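Local coordinates for phosphoinositol-specific phospholipase C (Pseudomonas sp., PDB 5FYP), which probably cleaves phosphoinositides as a calcium-dependent bacterial phospholipase C, and carries a bound calcium ion in its TIM-barrel-type catalytic domain, at residues A21-H26 / D42-L47; G263-S268 / S280-F285. All blocks are in the same frame, centred on the assembly; numbering follows the deposited sequence.

Contact 1. Residues A21-H26 / D42-L47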
loop_
_atom_site.group_PDB
_atom_site.type_symbol
_atom_site.label_atom_id
_atom_site.label_comp_id
_atom_site.label_asym_id
_atom_site.label_seq_id
_atom_site.Cartn_x
_atom_site.Cartn_y
_atom_site.Cartn_z
ATOM N N ALA A 21 4.236 -13.580 -1.913
ATOM C CA ALA A 21 4.954 -12.686 -2.821
ATOM C C ALA A 21 4.033 -12.287 -3.974
ATOM O O ALA A 21 3.304 -13.123 -4.534
ATOM C CB ALA A 21 6.186 -13.355 -3.373
ATOM N N GLN A 22 4.143 -11.032 -4.371
ATOM C CA GLN A 22 3.338 -10.464 -5.434
ATOM C C GLN A 22 4.160 -9.611 -6.367
ATOM O O GLN A 22 5.043 -8.839 -5.937
ATOM C CB GLN A 22 2.246 -9.544 -4.872
ATOM C CG GLN A 22 1.340 -10.161 -3.846
ATOM C CD GLN A 22 0.185 -9.233 -3.525
ATOM O OE1 GLN A 22 -0.444 -8.637 -4.430
ATOM N NE2 GLN A 22 -0.135 -9.119 -2.255
ATOM N N VAL A 23 3.763 -9.611 -7.623
ATOM C CA VAL A 23 4.076 -8.526 -8.559
ATOM C C VAL A 23 3.101 -7.385 -8.264
ATOM O O VAL A 23 1.883 -7.591 -8.226
ATOM C CB VAL A 23 3.885 -8.995 -10.010
ATOM C CG1 VAL A 23 4.152 -7.880 -10.996
ATOM C CG2 VAL A 23 4.793 -10.194 -10.304
ATOM N N ALA A 24 3.657 -6.201 -8.062
ATOM C CA ALA A 24 2.897 -4.973 -7.851
ATOM C C ALA A 24 3.172 -4.043 -9.014
ATOM O O ALA A 24 4.196 -4.131 -9.694
ATOM C CB ALA A 24 3.304 -4.324 -6.540
ATOM N N CYS A 25 2.266 -3.092 -9.241
ATOM C CA CYS A 25 2.555 -2.067 -10.219
ATOM C C CYS A 25 3.478 -1.009 -9.623
ATOM O O CYS A 25 3.620 -0.922 -8.441
ATOM C CB CYS A 25 1.277 -1.411 -10.738
ATOM S SG CYS A 25 0.714 -0.007 -9.786
ATOM N N HIS A 26 4.059 -0.188 -10.485
ATOM C CA HIS A 26 4.735 1.023 -10.080
ATOM C C HIS A 26 4.068 2.187 -10.829
ATOM O O HIS A 26 4.148 2.259 -12.061
ATOM C CB HIS A 26 6.227 0.955 -10.369
ATOM C CG HIS A 26 7.015 2.083 -9.771
ATOM N ND1 HIS A 26 8.380 2.073 -9.783
ATOM C CD2 HIS A 26 6.657 3.227 -9.137
ATOM C CE1 HIS A 26 8.829 3.177 -9.208
ATOM N NE2 HIS A 26 7.808 3.895 -8.819
ATOM N N ASP A 42 -6.720 -6.737 -13.982
ATOM C CA ASP A 42 -6.672 -7.967 -14.799
ATOM C C ASP A 42 -5.371 -8.741 -14.609
ATOM O O ASP A 42 -5.298 -9.913 -14.979
ATOM C CB ASP A 42 -6.800 -7.615 -16.281
ATOM C CG ASP A 42 -8.116 -6.971 -16.637
ATOM O OD1 ASP A 42 -9.078 -7.032 -15.860
ATOM O OD2 ASP A 42 -8.222 -6.499 -17.765
ATOM N N SER A 43 -4.358 -8.082 -14.029
ATOM C CA SER A 43 -2.996 -8.644 -13.953
ATOM C C SER A 43 -2.423 -8.810 -12.565
ATOM O O SER A 43 -1.620 -9.701 -12.354
ATOM C CB SER A 43 -2.008 -7.816 -14.764
ATOM O OG SER A 43 -2.392 -7.717 -16.111
ATOM N N VAL A 44 -2.733 -7.887 -11.655
ATOM C CA VAL A 44 -2.131 -7.846 -10.312
ATOM C C VAL A 44 -3.194 -7.451 -9.287
ATOM O O VAL A 44 -4.299 -7.025 -9.644
ATOM C CB VAL A 44 -0.909 -6.908 -10.220
ATOM C CG1 VAL A 44 0.233 -7.391 -11.126
ATOM C CG2 VAL A 44 -1.263 -5.466 -10.535
ATOM N N ARG A 45 -2.830 -7.527 -8.002
ATOM C CA ARG A 45 -3.675 -7.163 -6.874
ATOM C C ARG A 45 -3.067 -6.065 -6.007
ATOM O O ARG A 45 -3.620 -5.757 -4.967
ATOM C CB ARG A 45 -4.071 -8.379 -6.026
ATOM C CG ARG A 45 -4.931 -9.382 -6.769
ATOM C CD ARG A 45 -6.395 -9.023 -6.755
ATOM N NE ARG A 45 -7.181 -9.892 -7.670
ATOM C CZ ARG A 45 -7.296 -9.678 -8.972
ATOM N NH1 ARG A 45 -6.713 -8.646 -9.558
ATOM N NH2 ARG A 45 -8.018 -10.497 -9.717
ATOM N N THR A 46 -1.978 -5.458 -6.468
ATOM C CA THR A 46 -1.326 -4.352 -5.733
ATOM C C THR A 46 -1.087 -3.231 -6.703
ATOM O O THR A 46 -0.364 -3.401 -7.702
ATOM C CB THR A 46 -0.054 -4.841 -5.034
ATOM O OG1 THR A 46 -0.406 -5.843 -4.068
ATOM C CG2 THR A 46 0.624 -3.697 -4.280
ATOM N N LEU A 47 -1.677 -2.074 -6.390
ATOM C CA LEU A 47 -1.719 -0.882 -7.268
ATOM C C LEU A 47 -1.137 0.305 -6.552
ATOM O O LEU A 47 -0.719 0.204 -5.399
ATOM C CB LEU A 47 -3.187 -0.568 -7.683
ATOM C CG LEU A 47 -3.842 -1.502 -8.730
ATOM C CD1 LEU A 47 -3.915 -2.973 -8.488
ATOM C CD2 LEU A 47 -5.196 -0.934 -9.063
HETATM O O HOH W 1 -2.592 -7.405 -2.310
HETATM O O HOH W 2 -0.416 -8.702 -7.206
HETATM O O HOH W 3 2.235 -1.046 -5.905
#

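Contact 2. Residues G263-S268 / S280-F285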
loop_
_atom_site.group_PDB
_atom_site.type_symbol
_atom_site.label_atom_id
_atom_site.label_comp_id
_atom_site.label_asym_id
_atom_site.label_seq_id
_atom_site.Cartn_x
_atom_site.Cartn_y
_atom_site.Cartn_z
ATOM N N GLY A 263 11.714 0.274 -8.009
ATOM C CA GLY A 263 12.863 0.681 -8.785
ATOM C C GLY A 263 13.783 -0.427 -9.219
ATOM O O GLY A 263 14.844 -0.137 -9.747
ATOM N N ASP A 264 13.386 -1.672 -9.020
ATOM C CA ASP A 264 14.278 -2.818 -9.292
ATOM C C ASP A 264 13.739 -3.667 -10.441
ATOM O O ASP A 264 13.798 -4.881 -10.416
ATOM C CB ASP A 264 14.473 -3.657 -8.032
ATOM C CG ASP A 264 15.712 -4.518 -8.067
ATOM O OD1 ASP A 264 16.719 -4.103 -8.714
ATOM O OD2 ASP A 264 15.740 -5.558 -7.385
ATOM N N ASP A 265 13.362 -2.993 -11.517
ATOM C CA ASP A 265 12.643 -3.629 -12.613
ATOM C C ASP A 265 13.413 -4.666 -13.415
ATOM O O ASP A 265 12.805 -5.472 -14.114
ATOM C CB ASP A 265 12.137 -2.557 -13.597
ATOM C CG ASP A 265 11.137 -1.631 -12.942
ATOM O OD1 ASP A 265 11.609 -0.809 -12.103
ATOM O OD2 ASP A 265 9.940 -1.796 -13.191
ATOM N N GLU A 266 14.739 -4.600 -13.399
ATOM C CA GLU A 266 15.555 -5.521 -14.219
ATOM C C GLU A 266 15.859 -6.808 -13.488
ATOM O O GLU A 266 16.502 -7.676 -14.048
ATOM C CB GLU A 266 16.811 -4.826 -14.692
ATOM C CG GLU A 266 16.536 -3.824 -15.814
ATOM C CD GLU A 266 15.827 -2.556 -15.393
ATOM O OE1 GLU A 266 16.345 -1.843 -14.498
ATOM O OE2 GLU A 266 14.799 -2.233 -15.997
ATOM N N VAL A 267 15.344 -6.953 -12.277
ATOM C CA VAL A 267 15.412 -8.185 -11.501
ATOM C C VAL A 267 14.048 -8.878 -11.564
ATOM O O VAL A 267 13.020 -8.253 -11.400
ATOM C CB VAL A 267 15.862 -7.883 -10.069
ATOM C CG1 VAL A 267 15.762 -9.110 -9.168
ATOM C CG2 VAL A 267 17.287 -7.339 -10.100
ATOM N N SER A 268 14.053 -10.169 -11.854
ATOM C CA SER A 268 12.836 -10.921 -12.083
ATOM C C SER A 268 12.009 -11.129 -10.832
ATOM O O SER A 268 12.512 -11.027 -9.697
ATOM C CB SER A 268 13.157 -12.288 -12.654
ATOM O OG SER A 268 13.719 -13.098 -11.643
ATOM N N SER A 280 6.777 -6.542 -5.146
ATOM C CA SER A 280 7.820 -6.118 -6.062
ATOM C C SER A 280 7.201 -5.231 -7.117
ATOM O O SER A 280 6.412 -5.705 -7.942
ATOM C CB SER A 280 8.464 -7.326 -6.751
ATOM O OG SER A 280 9.213 -8.090 -5.833
ATOM N N ALA A 281 7.527 -3.930 -7.069
ATOM C CA ALA A 281 6.864 -2.958 -7.936
ATOM C C ALA A 281 7.551 -2.863 -9.284
ATOM O O ALA A 281 8.748 -2.596 -9.344
ATOM C CB ALA A 281 6.854 -1.614 -7.262
ATOM N N TYR A 282 6.772 -3.039 -10.344
ATOM C CA TYR A 282 7.256 -2.961 -11.719
ATOM C C TYR A 282 6.414 -2.007 -12.542
ATOM O O TYR A 282 5.182 -2.073 -12.524
ATOM C CB TYR A 282 7.172 -4.307 -12.409
ATOM C CG TYR A 282 8.084 -5.359 -11.873
ATOM C CD1 TYR A 282 7.667 -6.205 -10.858
ATOM C CD2 TYR A 282 9.351 -5.578 -12.419
ATOM C CE1 TYR A 282 8.481 -7.212 -10.384
ATOM C CE2 TYR A 282 10.177 -6.593 -11.951
ATOM C CZ TYR A 282 9.733 -7.393 -10.936
ATOM O OH TYR A 282 10.502 -8.420 -10.484
ATOM N N TYR A 283 7.077 -1.171 -13.337
ATOM C CA TYR A 283 6.358 -0.378 -14.334
ATOM C C TYR A 283 5.571 -1.294 -15.285
ATOM O O TYR A 283 4.389 -1.065 -15.556
ATOM C CB TYR A 283 7.321 0.485 -15.117
ATOM C CG TYR A 283 8.016 1.511 -14.279
ATOM C CD1 TYR A 283 7.298 2.566 -13.700
ATOM C CD2 TYR A 283 9.401 1.492 -14.078
ATOM C CE1 TYR A 283 7.931 3.547 -12.951
ATOM C CE2 TYR A 283 10.045 2.448 -13.315
ATOM C CZ TYR A 283 9.305 3.488 -12.767
ATOM O OH TYR A 283 9.924 4.481 -12.048
ATOM N N ARG A 284 6.264 -2.306 -15.798
ATOM C CA ARG A 284 5.725 -3.283 -16.791
ATOM C C ARG A 284 5.288 -4.536 -16.015
ATOM O O ARG A 284 5.881 -5.607 -16.111
ATOM C CB ARG A 284 6.755 -3.597 -17.861
ATOM C CG ARG A 284 7.282 -2.349 -18.583
ATOM C CD ARG A 284 8.461 -2.608 -19.521
ATOM N NE ARG A 284 8.157 -3.528 -20.575
ATOM C CZ ARG A 284 9.075 -4.069 -21.362
ATOM N NH1 ARG A 284 10.421 -3.849 -21.193
ATOM N NH2 ARG A 284 8.680 -4.896 -22.330
ATOM N N PHE A 285 4.247 -4.369 -15.210
ATOM C CA PHE A 285 3.828 -5.433 -14.301
ATOM C C PHE A 285 3.306 -6.696 -15.014
ATOM O O PHE A 285 3.580 -7.805 -14.552
ATOM C CB PHE A 285 2.779 -4.917 -13.295
ATOM C CG PHE A 285 1.632 -4.188 -13.942
ATOM C CD1 PHE A 285 0.535 -4.875 -14.428
ATOM C CD2 PHE A 285 1.695 -2.814 -14.114
ATOM C CE1 PHE A 285 -0.479 -4.188 -15.074
ATOM C CE2 PHE A 285 0.701 -2.152 -14.791
ATOM C CZ PHE A 285 -0.384 -2.842 -15.265
HETATM O O HOH W 4 9.877 -0.214 -10.171
HETATM O O HOH W 5 11.111 -3.155 -7.956
HETATM O O HOH W 6 9.127 -2.792 -15.554
#

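Contact 1. Residues A21-H26 / D42-L47
Thr46 OG1 donates to Gln22 OE1 at 2.8 Å, coming in from above the amide, 51° out of the carbonyl plane. With CG beside the backbone N (chi1 -55°) and the chain extended beyond it, Gln22 carries its amide across to the threonine, the two side chains meeting at about a right angle. Water 2 gives OE1 a second donor, and it also links Val23 O to Arg45 N. On the same threonine, CG2 packs on Ala24 CB at 3.6 Å. Strands 20-25 and 46-52 come together in parallel where the end of one meets the start of the other, at the join between two sheets of the TIM-barrel-type fold; just one direct backbone bond joins these segments: Cys25 N to Thr46 O, 3.1 Å and nearly straight at 171°. Beyond it, water 3 bridges Cys25 O to Leu47 O, weakly at the leucine end. Val44 CG1 presses on Val23 O at 3.3 Å and also touches Val23 CG1. Cys25 SG, tied in a disulfide to Cys28, lies 3.6 Å from Leu47 CA. Further out, Arg45 turns its guanidinium away from strand 20-25, to Leu41 O and a salt bridge with Glu3.

Contact 2. Residues G263-S268 / S280-F285
This contact belongs to a beta-alpha-beta crossover of the TIM-barrel-type fold: the loop 263-268 leads from strand 258-262 into helix 269-274, and folds back over the C-terminal end of the next parallel strand, 279-282, where Asp265, Tyr282 and Tyr283 meet. A type I turn from Asp264 to Val267 shapes the loop, and Ser268 is the N-cap of the helix, its OG bonded to Gln271 N. Tyr282 has CG beside its backbone N (chi1 -67°), which turns the ring edge-on toward the turn. Asp265 O and Val267 O both lie at the ring's edge, in its plane. From there the hydroxyl OH donates to Val267 O at 2.7 Å, only slightly tilted from the carbonyl plane, and it is also hydrogen-bonded to His272 ND1 on the helix. A phenylalanine in its place would probably keep the ring packing but leave Val267 O and His272 without their shared partner, so that the end of the turn is less firmly tied to the strand. Toward Gly263 the two segments are bridged by water: water 4 connects Gly263 N, Asp265 OD1 and Ala281 O, and water 5 links Asp264 N to the same Ala281 O. The carboxylate of Asp265 lies nearly parallel to the Tyr283 ring, planes 9° apart, with OD2 3.4 Å from Tyr283 CD2. That same OD2 takes the backbone Tyr283 N at 2.9 Å, nearly along its C-O axis, and a second donor, water 6, which in turn accepts from Arg284 N.

Overall arrangement
Contacts 1 and 2 have centres about 10 Å apart and share a seam, because strands 20-25 and 279-282 are neighbours in one sheet. Two probable hydrogen bonds sew it: Ala24 N to Ser280 O at 2.8 Å and Ala24 O to Tyr282 N at 2.9 Å. One flank of 20-25 takes the contact 2 strand 279-282; the other meets 46-52 at contact 1 and, farther back, the antiparallel strand 295-297. At the end of the seam the His26 ring stacks on Tyr283, with His26 CE1 3.3 Å from Tyr283 OH. The bound calcium ion, held by Asn27, Glu48, Asp50 and Asp119, lies about 8 Å from the side chains of both Cys25 and Tyr283.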